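Local coordinates for protein pectinesterase (Sitophilus oryzae, PDB 4PMH) that removes methyl groups from pectin by hydrolysing the methyl esters of its polygalacturonate chain, and probably serves in the digestion of plant cell walls, at residues Y76-N84 / L123-Y134; A291-Y302 / T331-S339. All blocks are in the same frame, centred on the assembly; numbering follows the deposited sequence.

Interaction 1: Y76-N84 / L123-Y134; sequences YQEVVYIPN and LFNSADPAYSMY
Leu-123 reaches the loop just before strand 80-82 with one branch: its CD1 lies 3.7 Å from CB of Glu-78 and also against the backbone N and CG2 of Val-79. The carboxylate of Glu-78 is held elsewhere, OE1 accepting from the backbone N of Ile-51. Phe-124 follows; with CG anti to the carbonyl carbon (chi1 -60°), its ring extends to Val-79 and Tyr-81, where CZ sits 3.4 Å from CD2 of Tyr-81, while CG2 of Val-79 meets the Phe-124 edge near its plane. The Tyr-81 and Phe-124 planes are near parallel (29° apart) but slid past each other, centroids 5.2 Å apart, so the rings barely overlap. Strand 80-82 borders a parallel sheet of the right-handed beta-helix typical of pectin methylesterases, and 123-134 packs on it from outside, two successive type I turns, 125-128 and 128-131, leading into helix 131-138. In the second turn, the carbonyl O of Pro-129 has CG of Pro-83 packed against it, 3.7 Å away. Ala-130, the N-cap residue, touches both CB of Tyr-81 and CD of Pro-83 with its CB. One helical turn on, Met-133 makes an oblique Met-aromatic contact with Tyr-81; its chain bends at chi3 (66°), laying CE 3.7 Å from the Tyr-81 CB while SD rests on CA of Pro-83. Tyr-81 OH is hydrogen-bonded to Tyr-116 OH of helix 113-120. With an alanine here, a gap would probably open between Phe-124 and Met-133, and Tyr-116 would lose its phenol partner. Tyr-134 closes the row, its backbone N at the Tyr-81 ring edge, 3.8 Å from CE2.

Interaction 2: A291-Y302 / T331-S339; sequences AWDSGVSSSSAY and TATSGRTYS
The guanidinium of Arg-336 lies flat on one face of the Tyr-302 ring, planes 8° apart and centres separated by 3.9 Å, a cation-pi stack extended by CD, which makes a CH-pi contact over the same ring. At its edge the guanidinium meets the nearly coplanar carboxylate of Asp-293 in a side-on, two-nitrogen salt bridge: NH2 to OD1 at 2.9 Å and NE to OD2 at 3.0 Å, both through syn lone pairs. The bend at chi3 (67°) turns the Arg-336 group back into this position, and NH2 also bonds Asn-309. The indole of Trp-292 carries CB of Ser-294 on one face and has OG1 of Thr-333 at its edge, 3.5 Å from CD1. Both segments are loops following neighbouring strands, 286-290 and 329-330, of one parallel sheet in the beta-helix; Trp-292 probably binds substrate, as in related pectinesterases, and Thr-333 approaches Asp-226, the probable nucleophile. Thr-333 joins the loops with its backbone N, which donates to Ala-291 O at 2.9 Å, and with OG1, which accepts from the backbone N of Asp-293. Water 1 links that same OG1 to the carbonyl O of Asp-293. Ser-334 OG gives a very short bond, 2.5 Å, to Asp-293 OD2, the oxygen that Arg-336 NE also holds, and accepts from the Arg-336 N in an ST turn.

Interaction 1 closes before interaction 2 opens along the chain, and the two stand well apart on the same beta-helix, their centres 35 Å from each other and their nearest atoms about 16 Å. Strand 80-82 in an early coil and strands 286-290 and 329-330 in late coils occupy the same position in their turns, on one face of the helix, which is interrupted between 202-204 and 229-230. Interaction 1 thus belongs to the early coils, where a connecting segment and helix cover the outside away from the annotated sites. Interaction 2 ties together loops of the late coils; it contains Trp-292, a probable substrate-binding residue, and lies beside Arg-290 and the probable nucleophile Asp-226.

Interaction 1: Y76-N84 / L123-Y134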
loop_
_atom_site.group_PDB
_atom_site.type_symbol
_atom_site.label_atom_id
_atom_site.label_comp_id
_atom_site.label_asym_id
_atom_site.label_seq_id
_atom_site.Cartn_x
_atom_site.Cartn_y
_atom_site.Cartn_z
ATOM N N TYR A 76 -15.525 -13.794 -1.720
ATOM C CA TYR A 76 -16.507 -12.735 -1.471
ATOM C C TYR A 76 -16.384 -11.608 -2.507
ATOM O O TYR A 76 -15.359 -10.951 -2.559
ATOM C CB TYR A 76 -16.259 -12.166 -0.085
ATOM C CG TYR A 76 -16.448 -13.181 1.022
ATOM C CD1 TYR A 76 -15.423 -14.063 1.382
ATOM C CD2 TYR A 76 -17.646 -13.253 1.720
ATOM C CE1 TYR A 76 -15.595 -14.994 2.408
ATOM C CE2 TYR A 76 -17.836 -14.188 2.737
ATOM C CZ TYR A 76 -16.803 -15.059 3.081
ATOM O OH TYR A 76 -17.010 -15.978 4.097
ATOM N N GLN A 77 -17.404 -11.412 -3.336
ATOM C CA GLN A 77 -17.371 -10.353 -4.342
ATOM C C GLN A 77 -18.100 -9.115 -3.828
ATOM O O GLN A 77 -19.271 -8.870 -4.112
ATOM C CB GLN A 77 -17.913 -10.867 -5.678
ATOM C CG GLN A 77 -17.060 -12.024 -6.185
ATOM C CD GLN A 77 -17.626 -12.648 -7.425
ATOM O OE1 GLN A 77 -17.492 -12.110 -8.522
ATOM N NE2 GLN A 77 -18.281 -13.783 -7.259
ATOM N N GLU A 78 -17.360 -8.342 -3.045
ATOM C CA GLU A 78 -17.894 -7.206 -2.336
ATOM C C GLU A 78 -16.786 -6.274 -1.917
ATOM O O GLU A 78 -15.627 -6.645 -1.953
ATOM C CB GLU A 78 -18.665 -7.660 -1.082
ATOM C CG GLU A 78 -18.135 -8.905 -0.405
ATOM C CD GLU A 78 -19.187 -9.579 0.497
ATOM O OE1 GLU A 78 -19.373 -9.110 1.626
ATOM O OE2 GLU A 78 -19.807 -10.588 0.100
ATOM N N VAL A 79 -17.162 -5.058 -1.558
ATOM C CA VAL A 79 -16.266 -4.152 -0.850
ATOM C C VAL A 79 -16.387 -4.331 0.657
ATOM O O VAL A 79 -17.370 -4.901 1.158
ATOM C CB VAL A 79 -16.535 -2.677 -1.181
ATOM C CG1 VAL A 79 -16.200 -2.389 -2.633
ATOM C CG2 VAL A 79 -17.961 -2.270 -0.842
ATOM N N VAL A 80 -15.385 -3.825 1.366
ATOM C CA VAL A 80 -15.398 -3.721 2.833
ATOM C C VAL A 80 -14.944 -2.314 3.185
ATOM O O VAL A 80 -13.818 -1.923 2.855
ATOM C CB VAL A 80 -14.452 -4.750 3.474
ATOM C CG1 VAL A 80 -14.522 -4.680 4.996
ATOM C CG2 VAL A 80 -14.773 -6.147 2.976
ATOM N N TYR A 81 -15.837 -1.542 3.803
ATOM C CA TYR A 81 -15.587 -0.151 4.129
ATOM C C TYR A 81 -15.565 -0.042 5.640
ATOM O O TYR A 81 -16.544 -0.402 6.308
ATOM C CB TYR A 81 -16.679 0.777 3.590
ATOM C CG TYR A 81 -16.706 1.025 2.088
ATOM C CD1 TYR A 81 -15.733 0.526 1.239
ATOM C CD2 TYR A 81 -17.718 1.803 1.523
ATOM C CE1 TYR A 81 -15.785 0.764 -0.122
ATOM C CE2 TYR A 81 -17.765 2.069 0.160
ATOM C CZ TYR A 81 -16.800 1.541 -0.654
ATOM O OH TYR A 81 -16.849 1.775 -2.014
ATOM N N ILE A 82 -14.441 0.436 6.169
ATOM C CA ILE A 82 -14.329 0.745 7.604
ATOM C C ILE A 82 -14.313 2.253 7.763
ATOM O O ILE A 82 -13.283 2.877 7.548
ATOM C CB ILE A 82 -13.056 0.180 8.283
ATOM C CG1 ILE A 82 -12.715 -1.237 7.819
ATOM C CG2 ILE A 82 -13.191 0.299 9.799
ATOM C CD1 ILE A 82 -13.566 -2.357 8.360
ATOM N N PRO A 83 -15.459 2.861 8.124
ATOM C CA PRO A 83 -15.501 4.293 8.375
ATOM C C PRO A 83 -14.831 4.640 9.705
ATOM O O PRO A 83 -14.612 3.764 10.529
ATOM C CB PRO A 83 -17.000 4.587 8.430
ATOM C CG PRO A 83 -17.573 3.344 9.006
ATOM C CD PRO A 83 -16.741 2.220 8.451
ATOM N N ASN A 84 -14.542 5.915 9.913
ATOM C CA ASN A 84 -13.863 6.348 11.138
ATOM C C ASN A 84 -14.685 5.943 12.363
ATOM O O ASN A 84 -15.897 6.121 12.379
ATOM C CB ASN A 84 -13.620 7.857 11.127
ATOM C CG ASN A 84 -12.462 8.281 12.043
ATOM O OD1 ASN A 84 -11.988 7.523 12.886
ATOM N ND2 ASN A 84 -12.013 9.507 11.870
ATOM N N LEU A 123 -25.017 -3.489 -0.700
ATOM C CA LEU A 123 -24.346 -3.638 0.590
ATOM C C LEU A 123 -24.683 -2.509 1.567
ATOM O O LEU A 123 -24.320 -2.595 2.750
ATOM C CB LEU A 123 -22.830 -3.715 0.393
ATOM C CG LEU A 123 -22.354 -4.956 -0.358
ATOM C CD1 LEU A 123 -20.921 -4.758 -0.825
ATOM C CD2 LEU A 123 -22.477 -6.201 0.517
ATOM N N PHE A 124 -25.373 -1.467 1.087
ATOM C CA PHE A 124 -25.485 -0.223 1.848
ATOM C C PHE A 124 -26.922 0.297 1.971
ATOM O O PHE A 124 -27.614 0.486 0.967
ATOM C CB PHE A 124 -24.560 0.846 1.252
ATOM C CG PHE A 124 -23.113 0.450 1.265
ATOM C CD1 PHE A 124 -22.358 0.566 2.427
ATOM C CD2 PHE A 124 -22.507 -0.028 0.125
ATOM C CE1 PHE A 124 -21.030 0.191 2.453
ATOM C CE2 PHE A 124 -21.180 -0.401 0.129
ATOM C CZ PHE A 124 -20.431 -0.288 1.295
ATOM N N ASN A 125 -27.367 0.463 3.213
ATOM C CA ASN A 125 -28.601 1.198 3.516
ATOM C C ASN A 125 -28.233 2.590 4.043
ATOM O O ASN A 125 -27.176 2.773 4.676
ATOM C CB ASN A 125 -29.457 0.402 4.531
ATOM C CG ASN A 125 -30.737 1.122 4.935
ATOM O OD1 ASN A 125 -30.703 2.042 5.746
ATOM N ND2 ASN A 125 -31.879 0.675 4.405
ATOM N N SER A 126 -29.099 3.571 3.800
ATOM C CA SER A 126 -28.818 4.967 4.180
ATOM C C SER A 126 -28.609 5.186 5.682
ATOM O O SER A 126 -28.021 6.187 6.091
ATOM C CB SER A 126 -29.930 5.891 3.661
ATOM O OG SER A 126 -31.149 5.533 4.266
ATOM N N ALA A 127 -29.086 4.253 6.499
ATOM C CA ALA A 127 -28.850 4.281 7.946
ATOM C C ALA A 127 -27.508 3.721 8.400
ATOM O O ALA A 127 -27.138 3.920 9.559
ATOM C CB ALA A 127 -29.966 3.534 8.663
ATOM N N ASP A 128 -26.787 3.024 7.518
ATOM C CA ASP A 128 -25.548 2.308 7.907
ATOM C C ASP A 128 -24.300 3.224 8.048
ATOM O O ASP A 128 -24.129 4.192 7.300
ATOM C CB ASP A 128 -25.239 1.174 6.909
ATOM C CG ASP A 128 -26.335 0.104 6.846
ATOM O OD1 ASP A 128 -27.077 -0.069 7.835
ATOM O OD2 ASP A 128 -26.452 -0.597 5.803
ATOM N N PRO A 129 -23.398 2.895 8.998
ATOM C CA PRO A 129 -22.255 3.755 9.307
ATOM C C PRO A 129 -21.307 4.068 8.151
ATOM O O PRO A 129 -20.707 5.128 8.165
ATOM C CB PRO A 129 -21.523 3.004 10.433
ATOM C CG PRO A 129 -22.053 1.615 10.396
ATOM C CD PRO A 129 -23.450 1.712 9.875
ATOM N N ALA A 130 -21.183 3.196 7.154
ATOM C CA ALA A 130 -20.325 3.501 5.983
ATOM C C ALA A 130 -21.079 4.080 4.781
ATOM O O ALA A 130 -20.516 4.167 3.668
ATOM C CB ALA A 130 -19.548 2.264 5.553
ATOM N N TYR A 131 -22.325 4.506 4.990
ATOM C CA TYR A 131 -23.162 4.942 3.874
ATOM C C TYR A 131 -22.577 6.177 3.176
ATOM O O TYR A 131 -22.607 6.272 1.945
ATOM C CB TYR A 131 -24.609 5.203 4.333
ATOM C CG TYR A 131 -25.521 5.563 3.176
ATOM C CD1 TYR A 131 -26.072 4.580 2.369
ATOM C CD2 TYR A 131 -25.789 6.885 2.867
ATOM C CE1 TYR A 131 -26.886 4.911 1.292
ATOM C CE2 TYR A 131 -26.604 7.221 1.795
ATOM C CZ TYR A 131 -27.141 6.236 1.019
ATOM O OH TYR A 131 -27.958 6.566 -0.035
ATOM N N SER A 132 -22.026 7.103 3.955
ATOM C CA SER A 132 -21.446 8.322 3.385
ATOM C C SER A 132 -20.263 8.007 2.454
ATOM O O SER A 132 -20.115 8.631 1.397
ATOM C CB SER A 132 -21.045 9.312 4.479
ATOM O OG SER A 132 -20.220 8.693 5.464
ATOM N N MET A 133 -19.451 7.012 2.810
ATOM C CA MET A 133 -18.387 6.569 1.896
ATOM C C MET A 133 -18.990 6.064 0.582
ATOM O O MET A 133 -18.590 6.503 -0.489
ATOM C CB MET A 133 -17.517 5.475 2.521
ATOM C CG MET A 133 -16.686 5.943 3.698
ATOM S SD MET A 133 -15.901 4.572 4.579
ATOM C CE MET A 133 -14.752 3.961 3.350
ATOM N N TYR A 134 -19.942 5.135 0.679
ATOM C CA TYR A 134 -20.607 4.579 -0.517
ATOM C C TYR A 134 -21.252 5.688 -1.367
ATOM O O TYR A 134 -21.021 5.793 -2.599
ATOM C CB TYR A 134 -21.627 3.492 -0.120
ATOM C CG TYR A 134 -22.673 3.246 -1.188
ATOM C CD1 TYR A 134 -22.343 2.592 -2.370
ATOM C CD2 TYR A 134 -23.973 3.711 -1.039
ATOM C CE1 TYR A 134 -23.280 2.392 -3.373
ATOM C CE2 TYR A 134 -24.924 3.508 -2.040
ATOM C CZ TYR A 134 -24.567 2.853 -3.205
ATOM O OH TYR A 134 -25.503 2.632 -4.208
#

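Interaction 2: A291-Y302 / T331-S339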
loop_
_atom_site.group_PDB
_atom_site.type_symbol
_atom_site.label_atom_id
_atom_site.label_comp_id
_atom_site.label_asym_id
_atom_site.label_seq_id
_atom_site.Cartn_x
_atom_site.Cartn_y
_atom_site.Cartn_z
ATOM N N ALA A 291 8.826 8.772 -7.835
ATOM C CA ALA A 291 8.111 9.683 -6.972
ATOM C C ALA A 291 6.718 9.899 -7.540
ATOM O O ALA A 291 6.561 10.130 -8.757
ATOM C CB ALA A 291 8.858 10.999 -6.876
ATOM N N TRP A 292 5.718 9.753 -6.665
ATOM C CA TRP A 292 4.360 10.214 -6.977
ATOM C C TRP A 292 4.311 11.655 -6.525
ATOM O O TRP A 292 4.238 11.958 -5.334
ATOM C CB TRP A 292 3.268 9.370 -6.323
ATOM C CG TRP A 292 1.854 9.898 -6.599
ATOM C CD1 TRP A 292 1.443 10.655 -7.676
ATOM C CD2 TRP A 292 0.696 9.689 -5.790
ATOM N NE1 TRP A 292 0.083 10.937 -7.572
ATOM C CE2 TRP A 292 -0.392 10.346 -6.424
ATOM C CE3 TRP A 292 0.464 8.998 -4.591
ATOM C CZ2 TRP A 292 -1.676 10.345 -5.883
ATOM C CZ3 TRP A 292 -0.803 9.008 -4.053
ATOM C CH2 TRP A 292 -1.861 9.667 -4.698
ATOM N N ASP A 293 4.404 12.539 -7.509
ATOM C CA ASP A 293 4.474 13.968 -7.296
ATOM C C ASP A 293 3.023 14.474 -7.330
ATOM O O ASP A 293 2.635 15.223 -8.257
ATOM C CB ASP A 293 5.338 14.632 -8.410
ATOM C CG ASP A 293 6.838 14.671 -8.072
ATOM O OD1 ASP A 293 7.248 14.181 -6.977
ATOM O OD2 ASP A 293 7.594 15.231 -8.903
ATOM N N SER A 294 2.224 14.041 -6.354
ATOM C CA SER A 294 0.780 14.388 -6.327
ATOM C C SER A 294 0.549 15.894 -6.309
ATOM O O SER A 294 1.181 16.629 -5.547
ATOM C CB SER A 294 0.025 13.745 -5.152
ATOM O OG SER A 294 0.797 13.726 -3.974
ATOM N N GLY A 295 -0.343 16.334 -7.189
ATOM C CA GLY A 295 -0.700 17.744 -7.318
ATOM C C GLY A 295 0.325 18.611 -8.015
ATOM O O GLY A 295 0.175 19.826 -8.042
ATOM N N VAL A 296 1.368 17.998 -8.585
ATOM C CA VAL A 296 2.413 18.726 -9.303
ATOM C C VAL A 296 2.194 18.551 -10.788
ATOM O O VAL A 296 2.272 17.437 -11.303
ATOM C CB VAL A 296 3.822 18.222 -8.946
ATOM C CG1 VAL A 296 4.885 18.983 -9.760
ATOM C CG2 VAL A 296 4.051 18.352 -7.440
ATOM N N SER A 297 1.955 19.671 -11.463
ATOM C CA SER A 297 1.489 19.673 -12.851
ATOM C C SER A 297 2.518 19.189 -13.874
ATOM O O SER A 297 2.181 18.527 -14.846
ATOM C CB SER A 297 1.069 21.089 -13.242
ATOM O OG SER A 297 0.215 21.029 -14.363
ATOM N N SER A 298 3.761 19.580 -13.661
ATOM C CA SER A 298 4.867 19.268 -14.561
ATOM C C SER A 298 6.125 19.438 -13.736
ATOM O O SER A 298 6.057 19.938 -12.614
ATOM C CB SER A 298 4.890 20.239 -15.744
ATOM O OG SER A 298 5.191 21.545 -15.297
ATOM N N SER A 299 7.272 19.063 -14.290
ATOM C CA SER A 299 8.534 19.268 -13.586
ATOM C C SER A 299 8.746 20.748 -13.239
ATOM O O SER A 299 9.320 21.075 -12.187
ATOM C CB SER A 299 9.715 18.691 -14.379
ATOM O OG SER A 299 9.647 19.050 -15.743
ATOM N N SER A 300 8.229 21.641 -14.089
ATOM C CA SER A 300 8.283 23.086 -13.829
ATOM C C SER A 300 7.552 23.517 -12.565
ATOM O O SER A 300 7.902 24.544 -11.981
ATOM C CB SER A 300 7.690 23.886 -14.997
ATOM O OG SER A 300 8.406 23.623 -16.187
ATOM N N ALA A 301 6.545 22.755 -12.153
ATOM C CA ALA A 301 5.711 23.146 -11.010
ATOM C C ALA A 301 6.202 22.618 -9.665
ATOM O O ALA A 301 5.607 22.922 -8.631
ATOM C CB ALA A 301 4.269 22.730 -11.248
ATOM N N TYR A 302 7.285 21.850 -9.676
ATOM C CA TYR A 302 7.832 21.270 -8.442
ATOM C C TYR A 302 8.508 22.336 -7.564
ATOM O O TYR A 302 9.418 23.043 -8.005
ATOM C CB TYR A 302 8.810 20.121 -8.760
ATOM C CG TYR A 302 9.388 19.465 -7.524
ATOM C CD1 TYR A 302 8.678 18.513 -6.808
ATOM C CD2 TYR A 302 10.641 19.820 -7.068
ATOM C CE1 TYR A 302 9.217 17.923 -5.662
ATOM C CE2 TYR A 302 11.171 19.252 -5.936
ATOM C CZ TYR A 302 10.451 18.305 -5.236
ATOM O OH TYR A 302 11.030 17.750 -4.114
ATOM N N THR A 331 11.643 8.252 -13.587
ATOM C CA THR A 331 11.079 9.580 -13.591
ATOM C C THR A 331 9.813 9.678 -12.748
ATOM O O THR A 331 8.976 8.770 -12.780
ATOM C CB THR A 331 10.760 9.992 -15.043
ATOM O OG1 THR A 331 11.953 9.894 -15.811
ATOM C CG2 THR A 331 10.255 11.409 -15.113
ATOM N N ALA A 332 9.677 10.766 -11.993
ATOM C CA ALA A 332 8.447 11.000 -11.216
ATOM C C ALA A 332 7.220 11.166 -12.119
ATOM O O ALA A 332 7.341 11.509 -13.309
ATOM C CB ALA A 332 8.589 12.221 -10.312
ATOM N N THR A 333 6.041 10.946 -11.529
ATOM C CA THR A 333 4.761 11.083 -12.248
ATOM C C THR A 333 4.567 12.467 -12.900
ATOM O O THR A 333 3.830 12.591 -13.893
ATOM C CB THR A 333 3.583 10.814 -11.300
ATOM O OG1 THR A 333 3.585 11.789 -10.240
ATOM C CG2 THR A 333 3.668 9.403 -10.740
ATOM N N SER A 334 5.225 13.478 -12.331
ATOM C CA SER A 334 5.229 14.849 -12.838
ATOM C C SER A 334 6.137 15.093 -14.047
ATOM O O SER A 334 6.007 16.126 -14.717
ATOM C CB SER A 334 5.662 15.792 -11.712
ATOM O OG SER A 334 6.999 15.538 -11.297
ATOM N N GLY A 335 7.033 14.155 -14.340
ATOM C CA GLY A 335 8.113 14.384 -15.293
ATOM C C GLY A 335 9.409 14.824 -14.623
ATOM O O GLY A 335 10.442 14.976 -15.288
ATOM N N ARG A 336 9.374 15.041 -13.312
ATOM C CA ARG A 336 10.583 15.415 -12.590
ATOM C C ARG A 336 11.605 14.274 -12.657
ATOM O O ARG A 336 11.367 13.196 -12.127
ATOM C CB ARG A 336 10.270 15.768 -11.140
ATOM C CG ARG A 336 11.516 16.000 -10.294
ATOM C CD ARG A 336 11.165 16.586 -8.954
ATOM N NE ARG A 336 10.412 15.686 -8.072
ATOM C CZ ARG A 336 10.876 15.151 -6.944
ATOM N NH1 ARG A 336 12.127 15.368 -6.534
ATOM N NH2 ARG A 336 10.083 14.385 -6.221
ATOM N N THR A 337 12.729 14.524 -13.320
ATOM C CA THR A 337 13.750 13.500 -13.515
ATOM C C THR A 337 14.276 12.975 -12.167
ATOM O O THR A 337 14.375 13.729 -11.197
ATOM C CB THR A 337 14.938 14.031 -14.315
ATOM O OG1 THR A 337 15.657 14.973 -13.527
ATOM C CG2 THR A 337 14.488 14.700 -15.578
ATOM N N TYR A 338 14.574 11.678 -12.110
ATOM C CA TYR A 338 15.160 11.087 -10.896
ATOM C C TYR A 338 16.539 11.708 -10.659
ATOM O O TYR A 338 17.348 11.810 -11.601
ATOM C CB TYR A 338 15.288 9.557 -10.963
ATOM C CG TYR A 338 16.067 9.067 -9.754
ATOM C CD1 TYR A 338 15.501 9.099 -8.484
ATOM C CD2 TYR A 338 17.395 8.654 -9.871
ATOM C CE1 TYR A 338 16.234 8.729 -7.363
ATOM C CE2 TYR A 338 18.135 8.288 -8.759
ATOM C CZ TYR A 338 17.563 8.315 -7.514
ATOM O OH TYR A 338 18.313 7.927 -6.431
ATOM N N SER A 339 16.790 12.148 -9.425
ATOM C CA SER A 339 18.110 12.663 -9.052
ATOM C C SER A 339 18.541 12.102 -7.686
ATOM O O SER A 339 17.906 12.365 -6.664
ATOM C CB SER A 339 18.093 14.192 -9.029
ATOM O OG SER A 339 19.399 14.743 -8.841
HETATM O O HOH W 1 2.095 13.986 -10.826
#